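Putative glycoside hydrolase (PDB 3GYC) probably hydrolyses glycosidic bonds in carbohydrates, as a cellulase-like enzyme built on a TIM-barrel fold. Local coordinates at residues D285-M290 against G338-V343. Sequence-based numbering, arbitrary orientation.
Sequences DKIELM and GMWVGV
Trp340 reaches across to Ile287 and Met290 from a backbone that stays well back from the helix: the closest CA atoms, those of Met290 and Met339, are 9.0 Å apart. Residues 285-290 form regular helix, whereas 338-343 leave a preceding helix through Gly338, with phi at 83°, a conformation that suits a residue without a side chain, enter a strand at Trp340 and turn a corner at Val341 and Gly342. The indole bridges the gap with its six-membered ring foremost. CH2 lies 3.6 Å from Ile287 O, and this carbonyl oxygen sits at the ring edge, close to the ring plane, so the helix backbone itself forms part of the seat. Beside it, Ile287 CG2 packs 3.7 Å from Trp340 CH2 and almost as near CZ3. That methyl stands anti to the backbone N and CG1 anti to the carbonyl carbon (chi1 -67°), which leaves CG2 as the branch that meets the indole. Met290, a selenomethionine, crosses the indole at about a right angle, its CG set obliquely to the ring, 4.1 Å from Trp340 CH2 and equally near CZ2, while the bend at chi2 turns SE away. At the polar side of the ring, NE1 is hydrogen-bonded to Thr303 OG1, which helps fix the turn of the indole. The buried contact joins helix 276-297 to strand 340-343, the eighth strand of the parallel barrel, lying between strands 17-23 and 301-303. Ala291 extends the helical surface against Trp340, and helix 321-337 packs alongside, with Thr333 touching Ile287 and Ala334 touching the tryptophan.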
loop_
_atom_site.group_PDB
_atom_site.type_symbol
_atom_site.label_atom_id
_atom_site.label_comp_id
_atom_site.label_asym_id
_atom_site.label_seq_id
_atom_site.Cartn_x
_atom_site.Cartn_y
_atom_site.Cartn_z
ATOM N N ASP A 285 -4.312 19.438 -4.687
ATOM C CA ASP A 285 -3.042 20.133 -4.850
ATOM C C ASP A 285 -1.851 19.210 -4.639
ATOM O O ASP A 285 -0.855 19.274 -5.363
ATOM C CB ASP A 285 -2.968 21.356 -3.927
ATOM C CG ASP A 285 -3.737 22.548 -4.484
ATOM O OD1 ASP A 285 -4.228 22.465 -5.643
ATOM O OD2 ASP A 285 -3.835 23.582 -3.776
ATOM N N LYS A 286 -1.948 18.338 -3.651
ATOM C CA LYS A 286 -0.898 17.350 -3.416
ATOM C C LYS A 286 -0.802 16.328 -4.572
ATOM O O LYS A 286 0.302 15.973 -5.016
ATOM C CB LYS A 286 -1.165 16.597 -2.103
ATOM C CG LYS A 286 -0.119 15.544 -1.754
ATOM C CD LYS A 286 1.310 16.012 -1.821
ATOM C CE LYS A 286 1.603 17.119 -0.874
ATOM N NZ LYS A 286 1.372 16.682 0.552
ATOM N N ILE A 287 -1.958 15.859 -5.042
ATOM C CA ILE A 287 -2.008 14.898 -6.137
ATOM C C ILE A 287 -1.374 15.474 -7.403
ATOM O O ILE A 287 -0.632 14.794 -8.087
ATOM C CB ILE A 287 -3.450 14.449 -6.447
ATOM C CG1 ILE A 287 -4.035 13.628 -5.282
ATOM C CG2 ILE A 287 -3.503 13.629 -7.717
ATOM C CD1 ILE A 287 -5.525 13.422 -5.385
ATOM N N GLU A 288 -1.700 16.713 -7.719
ATOM C CA GLU A 288 -1.142 17.372 -8.904
ATOM C C GLU A 288 0.363 17.565 -8.739
ATOM O O GLU A 288 1.128 17.327 -9.673
ATOM C CB GLU A 288 -1.824 18.713 -9.147
ATOM C CG GLU A 288 -3.333 18.654 -9.466
ATOM C CD GLU A 288 -3.692 17.939 -10.795
ATOM O OE1 GLU A 288 -2.793 17.611 -11.623
ATOM O OE2 GLU A 288 -4.908 17.720 -11.016
ATOM N N LEU A 289 0.785 17.985 -7.542
ATOM C CA LEU A 289 2.209 18.161 -7.226
ATOM C C LEU A 289 2.963 16.831 -7.400
ATOM O O LEU A 289 4.022 16.780 -8.058
ATOM C CB LEU A 289 2.389 18.718 -5.808
ATOM C CG LEU A 289 3.832 18.957 -5.329
ATOM C CD1 LEU A 289 4.647 19.905 -6.234
ATOM C CD2 LEU A 289 3.812 19.453 -3.896
HETATM N N MSE A 290 2.407 15.753 -6.843
HETATM C CA MSE A 290 3.036 14.425 -6.988
HETATM C C MSE A 290 3.184 14.053 -8.462
HETATM O O MSE A 290 4.241 13.612 -8.886
HETATM C CB MSE A 290 2.230 13.364 -6.238
HETATM C CG MSE A 290 2.781 11.928 -6.297
HETATM SE SE MSE A 290 4.424 11.639 -5.287
HETATM C CE MSE A 290 5.798 12.019 -6.620
ATOM N N GLY A 338 -2.395 11.094 -15.812
ATOM C CA GLY A 338 -1.641 10.197 -16.695
ATOM C C GLY A 338 -0.387 9.597 -16.078
ATOM O O GLY A 338 0.277 8.777 -16.702
HETATM N N MSE A 339 -0.050 9.985 -14.851
HETATM C CA MSE A 339 1.161 9.463 -14.211
HETATM C C MSE A 339 0.943 8.199 -13.392
HETATM O O MSE A 339 1.914 7.554 -13.026
HETATM C CB MSE A 339 1.804 10.549 -13.356
HETATM C CG MSE A 339 2.257 11.763 -14.179
HETATM SE SE MSE A 339 3.430 11.413 -15.615
HETATM C CE MSE A 339 4.561 10.091 -14.709
ATOM N N TRP A 340 -0.301 7.843 -13.090
ATOM C CA TRP A 340 -0.549 6.663 -12.273
ATOM C C TRP A 340 -0.791 5.413 -13.113
ATOM O O TRP A 340 -1.571 5.441 -14.043
ATOM C CB TRP A 340 -1.732 6.903 -11.327
ATOM C CG TRP A 340 -1.388 7.475 -9.956
ATOM C CD1 TRP A 340 -1.251 6.754 -8.829
ATOM C CD2 TRP A 340 -1.214 8.847 -9.580
ATOM N NE1 TRP A 340 -0.959 7.553 -7.778
ATOM C CE2 TRP A 340 -0.938 8.855 -8.200
ATOM C CE3 TRP A 340 -1.248 10.069 -10.271
ATOM C CZ2 TRP A 340 -0.699 10.016 -7.495
ATOM C CZ3 TRP A 340 -1.022 11.232 -9.563
ATOM C CH2 TRP A 340 -0.737 11.201 -8.191
ATOM N N VAL A 341 -0.078 4.339 -12.803
ATOM C CA VAL A 341 -0.250 3.041 -13.466
ATOM C C VAL A 341 -1.072 2.081 -12.600
ATOM O O VAL A 341 -1.575 1.071 -13.082
ATOM C CB VAL A 341 1.138 2.393 -13.833
ATOM C CG1 VAL A 341 1.893 3.282 -14.847
ATOM C CG2 VAL A 341 1.978 2.171 -12.601
ATOM N N GLY A 342 -1.200 2.422 -11.323
ATOM C CA GLY A 342 -1.987 1.686 -10.352
ATOM C C GLY A 342 -2.685 2.679 -9.431
ATOM O O GLY A 342 -2.028 3.433 -8.711
ATOM N N VAL A 343 -4.017 2.683 -9.437
ATOM C CA VAL A 343 -4.777 3.606 -8.624
ATOM C C VAL A 343 -5.791 2.879 -7.759
ATOM O O VAL A 343 -6.460 2.031 -8.263
ATOM C CB VAL A 343 -5.526 4.617 -9.516
ATOM C CG1 VAL A 343 -6.208 5.683 -8.637
ATOM C CG2 VAL A 343 -4.593 5.238 -10.523
#